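Local atomic coordinates of homoserine kinase (Listeria monocytogenes, PDB entry 3HUL), a protein that probably catalyses the ATP-dependent phosphorylation of L-homoserine to O-phospho-L-homoserine, a late step in threonine biosynthesis. Residues A[229-232]-A[233-237]; A[192-195]-A[196-200]. All blocks are in the same frame, centred on the assembly; numbering follows the deposited sequence.

Interaction 1. Residues A[229-232]-A[233-237]; sequences QIRD and VAKNQ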
ATOM      1  N   GLN A 229      15.403 -28.691  11.526  1.00 38.20           N
ATOM      2  CA  GLN A 229      14.415 -29.756  11.409  1.00 36.72           C
ATOM      3  C   GLN A 229      12.998 -29.180  11.321  1.00 35.39           C
ATOM      4  O   GLN A 229      12.192 -29.628  10.519  1.00 34.07           O
ATOM      5  CB  GLN A 229      14.548 -30.701  12.620  1.00 37.22           C
ATOM      6  CG  GLN A 229      13.385 -31.664  12.872  1.00 38.46           C
ATOM      7  CD  GLN A 229      13.391 -32.226  14.295  1.00 42.84           C
ATOM      8  OE1 GLN A 229      13.777 -31.537  15.246  1.00 44.97           O
ATOM      9  NE2 GLN A 229      12.955 -33.471  14.446  1.00 41.72           N
ATOM     10  N   ILE A 230      12.711 -28.194  12.172  1.00 34.59           N
ATOM     11  CA  ILE A 230      11.442 -27.485  12.151  1.00 33.76           C
ATOM     12  C   ILE A 230      11.247 -26.792  10.791  1.00 33.87           C
ATOM     13  O   ILE A 230      10.204 -26.958  10.171  1.00 33.99           O
ATOM     14  CB  ILE A 230      11.335 -26.483  13.329  1.00 33.87           C
ATOM     15  CG1 ILE A 230      11.164 -27.249  14.644  1.00 30.96           C
ATOM     16  CG2 ILE A 230      10.177 -25.460  13.102  1.00 32.57           C
ATOM     17  CD1 ILE A 230      11.235 -26.384  15.893  1.00 29.02           C
ATOM     18  N   ARG A 231      12.266 -26.071  10.328  1.00 33.65           N
ATOM     19  CA  ARG A 231      12.297 -25.491   8.977  1.00 34.21           C
ATOM     20  C   ARG A 231      11.992 -26.481   7.867  1.00 34.36           C
ATOM     21  O   ARG A 231      11.094 -26.253   7.050  1.00 34.08           O
ATOM     22  CB  ARG A 231      13.657 -24.851   8.680  1.00 34.01           C
ATOM     23  CG  ARG A 231      13.693 -23.406   8.968  1.00 33.61           C
ATOM     24  CD  ARG A 231      15.080 -22.773   8.878  1.00 33.39           C
ATOM     25  NE  ARG A 231      15.040 -21.539   9.660  1.00 33.81           N
ATOM     26  CZ  ARG A 231      16.076 -20.933  10.229  1.00 34.57           C
ATOM     27  NH1 ARG A 231      17.292 -21.440  10.135  1.00 35.94           N
ATOM     28  NH2 ARG A 231      15.882 -19.815  10.914  1.00 35.91           N
ATOM     29  N   ASP A 232      12.754 -27.578   7.835  1.00 34.87           N
ATOM     30  CA  ASP A 232      12.597 -28.614   6.806  1.00 34.69           C
ATOM     31  C   ASP A 232      11.159 -29.059   6.698  1.00 33.34           C
ATOM     32  O   ASP A 232      10.584 -29.058   5.617  1.00 33.53           O
ATOM     33  CB  ASP A 232      13.462 -29.842   7.115  1.00 36.29           C
ATOM     34  CG  ASP A 232      14.928 -29.612   6.831  1.00 39.70           C
ATOM     35  OD1 ASP A 232      15.266 -28.619   6.154  1.00 44.41           O
ATOM     36  OD2 ASP A 232      15.749 -30.432   7.297  1.00 45.08           O
ATOM     37  N   VAL A 233      10.581 -29.403   7.841  1.00 31.31           N
ATOM     38  CA  VAL A 233       9.208 -29.884   7.927  1.00 29.63           C
ATOM     39  C   VAL A 233       8.152 -28.840   7.551  1.00 28.58           C
ATOM     40  O   VAL A 233       7.248 -29.121   6.761  1.00 27.45           O
ATOM     41  CB  VAL A 233       8.932 -30.406   9.349  1.00 29.02           C
ATOM     42  CG1 VAL A 233       7.433 -30.661   9.558  1.00 27.34           C
ATOM     43  CG2 VAL A 233       9.815 -31.647   9.623  1.00 30.50           C
ATOM     44  N   ALA A 234       8.259 -27.659   8.158  1.00 27.56           N
ATOM     45  CA  ALA A 234       7.318 -26.580   7.933  1.00 27.14           C
ATOM     46  C   ALA A 234       7.368 -26.076   6.507  1.00 26.73           C
ATOM     47  O   ALA A 234       6.358 -26.015   5.857  1.00 27.19           O
ATOM     48  CB  ALA A 234       7.565 -25.448   8.913  1.00 27.21           C
ATOM     49  N   LYS A 235       8.549 -25.728   6.021  1.00 27.44           N
ATOM     50  CA  LYS A 235       8.703 -25.122   4.702  1.00 27.90           C
ATOM     51  C   LYS A 235       8.454 -26.127   3.594  1.00 28.02           C
ATOM     52  O   LYS A 235       7.995 -25.763   2.513  1.00 26.14           O
ATOM     53  CB  LYS A 235      10.089 -24.501   4.569  1.00 28.04           C
ATOM     54  CG  LYS A 235      10.199 -23.240   5.443  1.00 30.69           C
ATOM     55  CD  LYS A 235      11.578 -23.030   6.020  1.00 34.65           C
ATOM     56  CE  LYS A 235      12.539 -22.518   4.981  1.00 37.16           C
ATOM     57  NZ  LYS A 235      11.883 -21.454   4.228  1.00 37.09           N
ATOM     58  N   ASN A 236       8.719 -27.404   3.866  1.00 27.99           N
ATOM     59  CA  ASN A 236       8.383 -28.388   2.841  1.00 29.63           C
ATOM     60  C   ASN A 236       6.884 -28.596   2.637  1.00 29.08           C
ATOM     61  O   ASN A 236       6.509 -29.238   1.668  1.00 29.34           O
ATOM     62  CB  ASN A 236       9.104 -29.706   3.035  1.00 29.79           C
ATOM     63  CG  ASN A 236       8.613 -30.445   4.192  1.00 31.67           C
ATOM     64  OD1 ASN A 236       7.432 -30.547   4.422  1.00 35.20           O
ATOM     65  ND2 ASN A 236       9.533 -30.979   4.961  1.00 40.32           N
ATOM     66  N   GLN A 237       6.056 -28.067   3.548  1.00 28.75           N
ATOM     67  CA  GLN A 237       4.598 -28.037   3.366  1.00 29.20           C
ATOM     68  C   GLN A 237       4.058 -26.648   2.941  1.00 28.99           C
ATOM     69  O   GLN A 237       2.866 -26.494   2.672  1.00 28.51           O
ATOM     70  CB  GLN A 237       3.870 -28.506   4.626  1.00 29.54           C
ATOM     71  CG  GLN A 237       4.308 -29.884   5.144  1.00 31.11           C
ATOM     72  CD  GLN A 237       3.643 -30.240   6.465  1.00 31.20           C
ATOM     73  OE1 GLN A 237       2.440 -30.067   6.637  1.00 34.03           O
ATOM     74  NE2 GLN A 237       4.426 -30.747   7.395  1.00 30.82           N
TER
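Arg-231 and Lys-235, one helical turn apart, run side by side in the same direction, and their aliphatic parts touch where Arg-231 CG lies 3.6 Å from Lys-235 CD. The contact belongs to the last turns of helix 227-235, in the C-terminal part of this GHMP kinase. Its frame is the i to i+4 ladder of an alpha helix. Lys-235 N donates to Arg-231 O at 2.8 Å and Ala-234 N to Ile-230 O at 2.9 Å. Val-233 N to Gln-229 O is slightly longer at 3.1 Å. The CG2 methyl of Val-233, set beside its own backbone N, packs 3.2 Å from the same Gln-229 O.

Torsions explain how the two cationic chains share a flank while their charged ends part. Arg-231 stays extended from CG to NE, whereas Lys-235 is bent at chi2, chi3 and chi4 (146° and 76° for the first two), which puts Arg-231 NE and Lys-235 NZ 6.3 Å apart. One carboxylate, that of Glu-211, serves both by a salt bridge to Arg-231 NE and a long, weak ion pair to Lys-235 NZ, so it probably offsets the like charges, while Arg-231 NH2 also donates to Ala-242 O, holding the guanidinium against the neighbouring strand 241-244. On the buried flank, Ile-230 and Ala-234 both pack on Val-253 of strand 251-255, which seats the helix on the antiparallel sheet. As the helix runs out, Gln-237 N bonds to Ala-234 O, and Gln-237 NE2, bonded to Ser-266 OG, also makes a weak bond of 3.3 Å to Val-233 O.

Interaction 2. Residues A[192-195]-A[196-200]; sequences NVMI and AAILR. With SO4 (sulfate ion), chain D.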
ATOM      1  N   ASN A 192      15.366  -4.257   4.890  1.00 18.99           N
ATOM      2  CA  ASN A 192      14.712  -3.413   3.865  1.00 18.18           C
ATOM      3  C   ASN A 192      13.941  -4.274   2.866  1.00 17.43           C
ATOM      4  O   ASN A 192      12.774  -4.022   2.597  1.00 16.75           O
ATOM      5  CB  ASN A 192      15.729  -2.598   3.078  1.00 17.55           C
ATOM      6  CG  ASN A 192      16.469  -1.595   3.910  1.00 19.66           C
ATOM      7  OD1 ASN A 192      16.126  -1.333   5.067  1.00 23.34           O
ATOM      8  ND2 ASN A 192      17.485  -0.972   3.301  1.00 19.49           N
ATOM      9  N   VAL A 193      14.603  -5.294   2.329  1.00 17.22           N
ATOM     10  CA  VAL A 193      13.978  -6.204   1.376  1.00 18.27           C
ATOM     11  C   VAL A 193      12.800  -6.971   2.005  1.00 18.22           C
ATOM     12  O   VAL A 193      11.727  -7.084   1.400  1.00 19.44           O
ATOM     13  CB  VAL A 193      15.025  -7.167   0.734  1.00 18.35           C
ATOM     14  CG1 VAL A 193      14.322  -8.241  -0.120  1.00 17.23           C
ATOM     15  CG2 VAL A 193      15.979  -6.373  -0.142  1.00 18.32           C
ATOM     16  N   MET A 194      12.984  -7.446   3.237  1.00 18.81           N
ATOM     17  CA  MET A 194      11.933  -8.152   3.979  1.00 18.10           C
ATOM     18  C   MET A 194      10.707  -7.257   4.056  1.00 17.93           C
ATOM     19  O   MET A 194       9.606  -7.691   3.714  1.00 18.20           O
ATOM     20  CB  MET A 194      12.397  -8.511   5.388  1.00 17.62           C
ATOM     21  CG  MET A 194      11.334  -9.205   6.272  1.00 19.86           C
ATOM     22  SD  MET A 194      11.836  -9.521   8.003  1.00 13.98           S
ATOM     23  CE  MET A 194      11.681  -7.898   8.739  1.00 18.73           C
ATOM     24  N   ILE A 195      10.891  -6.009   4.496  1.00 17.34           N
ATOM     25  CA  ILE A 195       9.775  -5.065   4.593  1.00 17.16           C
ATOM     26  C   ILE A 195       9.122  -4.821   3.212  1.00 17.27           C
ATOM     27  O   ILE A 195       7.914  -4.917   3.055  1.00 17.23           O
ATOM     28  CB  ILE A 195      10.225  -3.706   5.222  1.00 17.41           C
ATOM     29  CG1 ILE A 195      10.621  -3.879   6.694  1.00 17.27           C
ATOM     30  CG2 ILE A 195       9.158  -2.667   5.074  1.00 16.37           C
ATOM     31  CD1 ILE A 195      11.617  -2.799   7.194  1.00 13.60           C
ATOM     32  N   ALA A 196       9.928  -4.527   2.203  1.00 17.53           N
ATOM     33  CA  ALA A 196       9.386  -4.308   0.866  1.00 17.74           C
ATOM     34  C   ALA A 196       8.615  -5.539   0.330  1.00 17.92           C
ATOM     35  O   ALA A 196       7.589  -5.401  -0.337  1.00 18.07           O
ATOM     36  CB  ALA A 196      10.494  -3.932  -0.086  1.00 17.39           C
ATOM     37  N   ALA A 197       9.098  -6.737   0.635  1.00 17.58           N
ATOM     38  CA  ALA A 197       8.469  -7.960   0.117  1.00 17.84           C
ATOM     39  C   ALA A 197       7.140  -8.227   0.770  1.00 18.12           C
ATOM     40  O   ALA A 197       6.199  -8.710   0.108  1.00 18.52           O
ATOM     41  CB  ALA A 197       9.437  -9.199   0.258  1.00 17.59           C
ATOM     42  N   ILE A 198       7.050  -7.919   2.066  1.00 18.97           N
ATOM     43  CA  ILE A 198       5.827  -8.127   2.802  1.00 19.60           C
ATOM     44  C   ILE A 198       4.760  -7.301   2.157  1.00 20.82           C
ATOM     45  O   ILE A 198       3.617  -7.766   2.001  1.00 20.01           O
ATOM     46  CB  ILE A 198       5.942  -7.807   4.336  1.00 20.16           C
ATOM     47  CG1 ILE A 198       6.828  -8.853   5.025  1.00 20.86           C
ATOM     48  CG2 ILE A 198       4.530  -7.867   4.977  1.00 19.96           C
ATOM     49  CD1 ILE A 198       7.397  -8.464   6.387  1.00 22.03           C
ATOM     50  N   LEU A 199       5.136  -6.089   1.728  1.00 21.60           N
ATOM     51  CA  LEU A 199       4.162  -5.172   1.125  1.00 22.32           C
ATOM     52  C   LEU A 199       3.794  -5.502  -0.345  1.00 22.87           C
ATOM     53  O   LEU A 199       2.840  -4.929  -0.880  1.00 23.23           O
ATOM     54  CB  LEU A 199       4.552  -3.684   1.394  1.00 22.58           C
ATOM     55  CG  LEU A 199       4.308  -3.384   2.911  1.00 25.06           C
ATOM     56  CD1 LEU A 199       5.349  -2.517   3.564  1.00 26.22           C
ATOM     57  CD2 LEU A 199       2.925  -2.746   3.088  1.00 27.69           C
ATOM     58  N   ARG A 200       4.486  -6.468  -0.967  1.00 22.80           N
ATOM     59  CA  ARG A 200       4.014  -7.056  -2.228  1.00 23.04           C
ATOM     60  C   ARG A 200       3.182  -8.320  -1.968  1.00 23.03           C
ATOM     61  O   ARG A 200       2.811  -9.016  -2.909  1.00 22.32           O
ATOM     62  CB  ARG A 200       5.197  -7.467  -3.135  1.00 23.25           C
ATOM     63  CG  ARG A 200       6.076  -6.347  -3.674  1.00 22.79           C
ATOM     64  CD  ARG A 200       5.465  -5.574  -4.843  1.00 23.40           C
ATOM     65  NE  ARG A 200       4.930  -6.409  -5.913  1.00 21.17           N
ATOM     66  CZ  ARG A 200       5.465  -6.559  -7.118  1.00 22.11           C
ATOM     67  NH1 ARG A 200       6.604  -5.915  -7.449  1.00 20.78           N
ATOM     68  NH2 ARG A 200       4.848  -7.364  -8.003  1.00 20.22           N
TER
HETATM   69  S   SO4 D 298       6.749  -6.289 -11.179  1.00 66.95           S
HETATM   70  O1  SO4 D 298       6.230  -5.445 -12.257  1.00 66.72           O
HETATM   71  O2  SO4 D 298       7.829  -7.171 -11.631  1.00 66.43           O
HETATM   72  O3  SO4 D 298       7.288  -5.468 -10.102  1.00 66.84           O
HETATM   73  O4  SO4 D 298       5.631  -7.085 -10.684  1.00 67.03           O
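Ala-196, whose N is bonded to Asn-192 O at 2.9 Å across the contact, has a carbonyl oxygen that three donors approach: His-150 NE2 of the second subunit with a hydrogen bond, and the backbone N atoms of Leu-199 and Arg-200 with weak ones. The convergence comes in the last turn of helix 181-198. Upstream the i to i+4 ladder is regular: Ala-197 N meets Val-193 O at 2.8 Å and Ile-198 N meets Met-194 O at 3.0 Å. It then stretches to 3.3 Å between Leu-199 N and Ile-195 O, while Arg-200 N turns to Ala-197 O.

In two apolar pairs the partners lie alongside each other on the helix surface. Met-194 CG, anti to its backbone N (chi1 177°), comes within 4.0 Å of Ile-198 CD1, both chains pointing the same way. One residue further on, Ile-195 CG2 and Leu-199 CD1 repeat this pattern at 4.1 Å.

Past the helix, Arg-200 bends at chi2 and chi3 (-77° and -49°) and leads away from it to a sulfate ion, probably from the crystallisation liquor, which both terminal nitrogens grip: NH1 to O3 and NH2 to O4, each 2.8 Å. O4 lies in the guanidinium plane and O3 near it, both at the edge, so the two bonds make a two-pronged pairing.

In the second subunit, Arg-149 O accepts from NH1, which probably also limits the group's rotation, Leu-199 packs on its counterpart Leu-199, and Ser-20 OG bonds to Asn-192 ND2. Within the chain, the helix end is wedged between secondary structures: Ile-195, Ile-198 and Leu-199 lie on Trp-135 of strand 135-141, Met-194 and Ile-195 on Cys-21 of strand 21-25, and Ala-197 and Ile-198 on Leu-205 and Ala-206 of helix 203-210.

Interaction 2 comes first along the chain, at the end of helix 181-198, and interaction 1 follows on helix 227-235. Their centres are 22 Å apart and their nearest atoms about 11 Å, so they do not touch directly. Helix 203-210 lies between them in sequence and relates them in space: its side chains pack on residues 192-200, and Glu-211, just beyond its end, pairs with Arg-231 of interaction 1. The environments differ: interaction 1 rests on the antiparallel sheet, whereas interaction 2 faces the mixed sheet and other subunits. Both lie away from the predicted ATP site, one in intrachain packing, the other at subunit contacts.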